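Local coordinates for GCN5-related N-acetyltransferase (Brucella abortus, PDB 7N1L), which probably transfers an acyl group, most likely acetyl, to an amino group of a substrate, as other GCN5-related N-acetyltransferases do, at residues Ala38-Pro43 with Gly78-Gly83; Ala42-Ser47 with His108-His113. All coordinates share one frame; numbering follows the deposited sequence.

Interaction 1: Ala38-Pro43 with Gly78-Gly83; sequences AHEFAP and GARVDG
NH1 of Arg80 donates to OE2 of Glu40 at 2.6 Å, with an N-H...O angle of 162°, and the same nitrogen also has a weak bond of 3.1 Å to the backbone O of Gly83. The other terminal nitrogen completes a two-pronged salt bridge: Arg80 NH2 reaches Glu40 OE1, modelled at 2.5 Å, a length so short that its exact value is doubtful. Each carboxylate oxygen thus has its own guanidinium nitrogen, and the carboxylate lies at the edge of the guanidinium, with Glu40 CD in its plane. The fit is not coplanar, because the two flat groups are turned 39° from each other; OE2 is met on its syn side, with NH1 somewhat out of the carboxylate plane. In the GNAT fold this pair ties the first turn of helix 38-52 to the end of strand 74-81, where the chain turns over through Asp82 and Gly83 into the antiparallel strand 84-96. NH1 is therefore shared between Glu40 on the helix and, weakly, the hairpin turn of its own segment. CB of Arg80 points neither at the helix nor away from it, and a chain extended from CG to NE brings the guanidinium over; CB of Glu40 leaves the helix toward the strand, and the chain runs extended beyond CG. The two side chains cross at about a right angle. Both also touch Leu85 on strand 84-96. Asp37, just before the helix, adds a long, weak ion pair to NH2, which would probably reinforce the positive charge of Arg80.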
loop_
_atom_site.group_PDB
_atom_site.type_symbol
_atom_site.label_atom_id
_atom_site.label_comp_id
_atom_site.label_asym_id
_atom_site.label_seq_id
_atom_site.Cartn_x
_atom_site.Cartn_y
_atom_site.Cartn_z
ATOM N N ALA A 38 6.339 -21.234 -5.648
ATOM C CA ALA A 38 6.461 -20.929 -4.221
ATOM C C ALA A 38 7.714 -21.545 -3.631
ATOM O O ALA A 38 8.423 -20.898 -2.851
ATOM C CB ALA A 38 5.222 -21.414 -3.458
ATOM N N HIS A 39 8.003 -22.800 -3.992
ATOM C CA HIS A 39 9.160 -23.491 -3.433
ATOM C C HIS A 39 10.469 -22.830 -3.852
ATOM O O HIS A 39 11.408 -22.739 -3.050
ATOM C CB HIS A 39 9.146 -24.958 -3.823
ATOM C CG HIS A 39 10.225 -25.749 -3.157
ATOM N ND1 HIS A 39 10.272 -25.928 -1.791
ATOM C CD2 HIS A 39 11.264 -26.451 -3.664
ATOM C CE1 HIS A 39 11.317 -26.672 -1.479
ATOM N NE2 HIS A 39 11.927 -27.014 -2.599
ATOM N N GLU A 40 10.564 -22.404 -5.113
ATOM C CA GLU A 40 11.755 -21.706 -5.572
ATOM C C GLU A 40 11.852 -20.321 -4.940
ATOM O O GLU A 40 12.945 -19.856 -4.597
ATOM C CB GLU A 40 11.714 -21.603 -7.096
ATOM C CG GLU A 40 12.873 -22.298 -7.795
ATOM C CD GLU A 40 12.958 -21.953 -9.263
ATOM O OE1 GLU A 40 11.939 -22.072 -9.968
ATOM O OE2 GLU A 40 14.051 -21.554 -9.708
ATOM N N PHE A 41 10.707 -19.671 -4.743
ATOM C CA PHE A 41 10.655 -18.342 -4.147
ATOM C C PHE A 41 10.985 -18.398 -2.660
ATOM O O PHE A 41 11.603 -17.464 -2.128
ATOM C CB PHE A 41 9.262 -17.758 -4.415
ATOM C CG PHE A 41 8.997 -16.403 -3.822
ATOM C CD1 PHE A 41 9.920 -15.384 -3.900
ATOM C CD2 PHE A 41 7.748 -16.121 -3.293
ATOM C CE1 PHE A 41 9.640 -14.133 -3.379
ATOM C CE2 PHE A 41 7.449 -14.869 -2.766
ATOM C CZ PHE A 41 8.404 -13.861 -2.828
ATOM N N ALA A 42 10.648 -19.508 -2.002
ATOM C CA ALA A 42 10.720 -19.599 -0.543
ATOM C C ALA A 42 12.070 -19.211 0.046
ATOM O O ALA A 42 12.080 -18.404 0.989
ATOM C CB ALA A 42 10.321 -21.015 -0.093
ATOM N N PRO A 43 13.222 -19.758 -0.398
ATOM C CA PRO A 43 14.490 -19.361 0.239
ATOM C C PRO A 43 14.888 -17.932 -0.054
ATOM O O PRO A 43 15.470 -17.267 0.815
ATOM C CB PRO A 43 15.516 -20.370 -0.318
ATOM C CG PRO A 43 14.934 -20.844 -1.608
ATOM C CD PRO A 43 13.421 -20.835 -1.385
ATOM N N GLY A 78 9.824 -11.939 -10.732
ATOM C CA GLY A 78 11.038 -12.680 -10.429
ATOM C C GLY A 78 12.109 -12.506 -11.494
ATOM O O GLY A 78 11.816 -12.350 -12.685
ATOM N N ALA A 79 13.368 -12.565 -11.059
ATOM C CA ALA A 79 14.514 -12.468 -11.949
ATOM C C ALA A 79 15.295 -13.772 -11.894
ATOM O O ALA A 79 15.664 -14.235 -10.811
ATOM C CB ALA A 79 15.414 -11.292 -11.568
ATOM N N ARG A 80 15.536 -14.364 -13.048
ATOM C CA ARG A 80 16.293 -15.614 -13.137
ATOM C C ARG A 80 17.603 -15.384 -13.876
ATOM O O ARG A 80 17.647 -14.626 -14.846
ATOM C CB ARG A 80 15.492 -16.718 -13.844
ATOM C CG ARG A 80 14.222 -17.123 -13.106
ATOM C CD ARG A 80 13.424 -18.204 -13.863
ATOM N NE ARG A 80 12.356 -18.746 -13.029
ATOM C CZ ARG A 80 12.546 -19.662 -12.091
ATOM N NH1 ARG A 80 13.739 -20.177 -11.862
ATOM N NH2 ARG A 80 11.519 -20.054 -11.348
ATOM N N VAL A 81 18.679 -16.005 -13.386
ATOM C CA VAL A 81 19.973 -16.023 -14.068
ATOM C C VAL A 81 20.434 -17.474 -14.217
ATOM O O VAL A 81 20.566 -18.194 -13.219
ATOM C CB VAL A 81 21.015 -15.177 -13.309
ATOM C CG1 VAL A 81 22.435 -15.436 -13.805
ATOM C CG2 VAL A 81 20.660 -13.667 -13.414
ATOM N N ASP A 82 20.679 -17.905 -15.461
ATOM C CA ASP A 82 21.098 -19.293 -15.768
ATOM C C ASP A 82 20.165 -20.315 -15.145
ATOM O O ASP A 82 20.612 -21.303 -14.560
ATOM C CB ASP A 82 22.529 -19.582 -15.324
ATOM C CG ASP A 82 23.530 -18.787 -16.086
ATOM O OD1 ASP A 82 23.396 -18.749 -17.329
ATOM O OD2 ASP A 82 24.432 -18.194 -15.446
ATOM N N GLY A 83 18.864 -20.055 -15.236
ATOM C CA GLY A 83 17.845 -20.929 -14.697
ATOM C C GLY A 83 17.536 -20.759 -13.222
ATOM O O GLY A 83 16.484 -21.235 -12.769
#

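Interaction 2: Ala42-Ser47 with His108-His113; sequences APLLAS and HIYVHH
A mainly apolar contact joins the middle of helix 38-52 to the end of strand 101-111, part of the packing of this N-terminal helix on one face of the central GNAT sheet. CD2 of the Tyr110 ring comes within 3.6 Å of the backbone O of Leu44 and 4.2 Å of Leu44 CG, the leucine and tyrosine side chains passing at a slant. One turn on, Ser47 CB sits 3.3 Å from Tyr110 OH, so the methylene of the serine, rather than its hydroxyl, meets the phenol. CB of Tyr110 points toward the helix, and CG, anti to the backbone N (chi1 -177°) and beside the carbonyl carbon, carries the ring to Leu44 and Ser47. Just past the strand, Leu44 extends CD1 to 4.1 Å from CB of His112 and approaches the imidazole at its edge. ND1 of that imidazole accepts from the backbone N of Asp114. No hydrogen bond crosses between the two segments. Strand 84-96 fills in alongside, Leu85 and Phe88 packing on Leu44 and Phe88 also on Tyr110, while Val111 points away from helix 38-52 to helix 120-129 and Ala42 rests on helix 61-69.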
loop_
_atom_site.group_PDB
_atom_site.type_symbol
_atom_site.label_atom_id
_atom_site.label_comp_id
_atom_site.label_asym_id
_atom_site.label_seq_id
_atom_site.Cartn_x
_atom_site.Cartn_y
_atom_site.Cartn_z
ATOM N N ALA A 42 10.648 -19.508 -2.002
ATOM C CA ALA A 42 10.720 -19.599 -0.543
ATOM C C ALA A 42 12.070 -19.211 0.046
ATOM O O ALA A 42 12.080 -18.404 0.989
ATOM C CB ALA A 42 10.321 -21.015 -0.093
ATOM N N PRO A 43 13.222 -19.758 -0.398
ATOM C CA PRO A 43 14.490 -19.361 0.239
ATOM C C PRO A 43 14.888 -17.932 -0.054
ATOM O O PRO A 43 15.470 -17.267 0.815
ATOM C CB PRO A 43 15.516 -20.370 -0.318
ATOM C CG PRO A 43 14.934 -20.844 -1.608
ATOM C CD PRO A 43 13.421 -20.835 -1.385
ATOM N N LEU A 44 14.564 -17.431 -1.247
ATOM C CA LEU A 44 14.870 -16.048 -1.578
ATOM C C LEU A 44 14.120 -15.103 -0.653
ATOM O O LEU A 44 14.688 -14.119 -0.145
ATOM C CB LEU A 44 14.508 -15.791 -3.038
ATOM C CG LEU A 44 15.380 -14.811 -3.802
ATOM C CD1 LEU A 44 16.858 -15.279 -3.770
ATOM C CD2 LEU A 44 14.881 -14.699 -5.233
ATOM N N LEU A 45 12.838 -15.394 -0.422
ATOM C CA LEU A 45 12.056 -14.622 0.527
ATOM C C LEU A 45 12.596 -14.806 1.936
ATOM O O LEU A 45 12.630 -13.855 2.726
ATOM C CB LEU A 45 10.580 -15.039 0.436
ATOM C CG LEU A 45 9.555 -14.332 1.347
ATOM C CD1 LEU A 45 9.430 -12.849 1.013
ATOM C CD2 LEU A 45 8.176 -15.008 1.286
ATOM N N ALA A 46 13.046 -16.018 2.276
ATOM C CA ALA A 46 13.571 -16.220 3.623
ATOM C C ALA A 46 14.833 -15.392 3.864
ATOM O O ALA A 46 15.043 -14.892 4.971
ATOM C CB ALA A 46 13.826 -17.695 3.883
ATOM N N SER A 47 15.709 -15.272 2.862
ATOM C CA SER A 47 16.896 -14.444 3.047
ATOM C C SER A 47 16.520 -12.979 3.254
ATOM O O SER A 47 17.089 -12.304 4.120
ATOM C CB SER A 47 17.839 -14.572 1.844
ATOM O OG SER A 47 18.310 -15.896 1.685
ATOM N N HIS A 108 8.856 -4.172 -1.177
ATOM C CA HIS A 108 9.885 -5.174 -0.955
ATOM C C HIS A 108 10.593 -5.498 -2.256
ATOM O O HIS A 108 9.961 -5.913 -3.233
ATOM C CB HIS A 108 9.276 -6.455 -0.370
ATOM C CG HIS A 108 8.392 -6.224 0.815
ATOM N ND1 HIS A 108 8.891 -5.930 2.068
ATOM C CD2 HIS A 108 7.043 -6.224 0.933
ATOM C CE1 HIS A 108 7.883 -5.783 2.912
ATOM N NE2 HIS A 108 6.755 -5.946 2.248
ATOM N N ILE A 109 11.916 -5.378 -2.228
ATOM C CA ILE A 109 12.768 -5.761 -3.338
ATOM C C ILE A 109 13.968 -6.462 -2.735
ATOM O O ILE A 109 14.363 -6.169 -1.603
ATOM C CB ILE A 109 13.177 -4.549 -4.196
ATOM C CG1 ILE A 109 13.797 -5.014 -5.515
ATOM C CG2 ILE A 109 14.062 -3.556 -3.389
ATOM C CD1 ILE A 109 13.733 -3.966 -6.601
ATOM N N TYR A 110 14.490 -7.461 -3.457
ATOM C CA TYR A 110 15.611 -8.235 -2.944
ATOM C C TYR A 110 16.345 -8.921 -4.088
ATOM O O TYR A 110 15.718 -9.552 -4.947
ATOM C CB TYR A 110 15.142 -9.282 -1.936
ATOM C CG TYR A 110 16.276 -10.059 -1.327
ATOM C CD1 TYR A 110 17.094 -9.472 -0.399
ATOM C CD2 TYR A 110 16.528 -11.382 -1.675
ATOM C CE1 TYR A 110 18.143 -10.154 0.165
ATOM C CE2 TYR A 110 17.563 -12.090 -1.096
ATOM C CZ TYR A 110 18.367 -11.459 -0.173
ATOM O OH TYR A 110 19.428 -12.095 0.421
ATOM N N VAL A 111 17.674 -8.845 -4.050
ATOM C CA VAL A 111 18.551 -9.552 -4.979
ATOM C C VAL A 111 19.491 -10.424 -4.160
ATOM O O VAL A 111 20.116 -9.946 -3.203
ATOM C CB VAL A 111 19.353 -8.584 -5.869
ATOM C CG1 VAL A 111 20.382 -9.359 -6.728
ATOM C CG2 VAL A 111 18.419 -7.750 -6.744
ATOM N N HIS A 112 19.605 -11.692 -4.556
ATOM C CA HIS A 112 20.525 -12.625 -3.915
ATOM C C HIS A 112 21.908 -12.004 -3.845
ATOM O O HIS A 112 22.343 -11.340 -4.781
ATOM C CB HIS A 112 20.551 -13.911 -4.730
ATOM C CG HIS A 112 21.411 -14.989 -4.169
ATOM N ND1 HIS A 112 22.787 -14.934 -4.190
ATOM C CD2 HIS A 112 21.090 -16.191 -3.638
ATOM C CE1 HIS A 112 23.279 -16.037 -3.657
ATOM N NE2 HIS A 112 22.270 -16.824 -3.328
ATOM N N HIS A 113 22.594 -12.211 -2.722
ATOM C CA HIS A 113 23.851 -11.515 -2.461
ATOM C C HIS A 113 24.977 -11.916 -3.415
ATOM O O HIS A 113 25.964 -11.177 -3.526
ATOM C CB HIS A 113 24.287 -11.726 -1.007
ATOM C CG HIS A 113 24.400 -13.163 -0.607
ATOM N ND1 HIS A 113 23.306 -13.998 -0.512
ATOM C CD2 HIS A 113 25.479 -13.915 -0.276
ATOM C CE1 HIS A 113 23.704 -15.205 -0.141
ATOM N NE2 HIS A 113 25.018 -15.180 0.010
#

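How the interactions relate
Interactions 1 and 2 are successive footholds of helix 38-52 on one sheet, their centres about 9 Å apart, and they share Ala42 and Pro43. The first is a charged surface contact; the second is apolar and partly buried. Between their strands, 74-81 and 101-111, runs strand 84-96, whose Leu85 touches Glu40 and Arg80 of interaction 1 and Leu44 of interaction 2. Helix 120-129 packs on Ala79 of one strand segment and on Ile109 and Val111 of the other. Strand 101-111 leads into the loop before that helix, which in GNAT enzymes usually binds the acetyl-CoA pyrophosphate; Arg116 of this loop bonds Val111 O. Interaction 2 therefore probably lies nearer the cofactor loop along the chain.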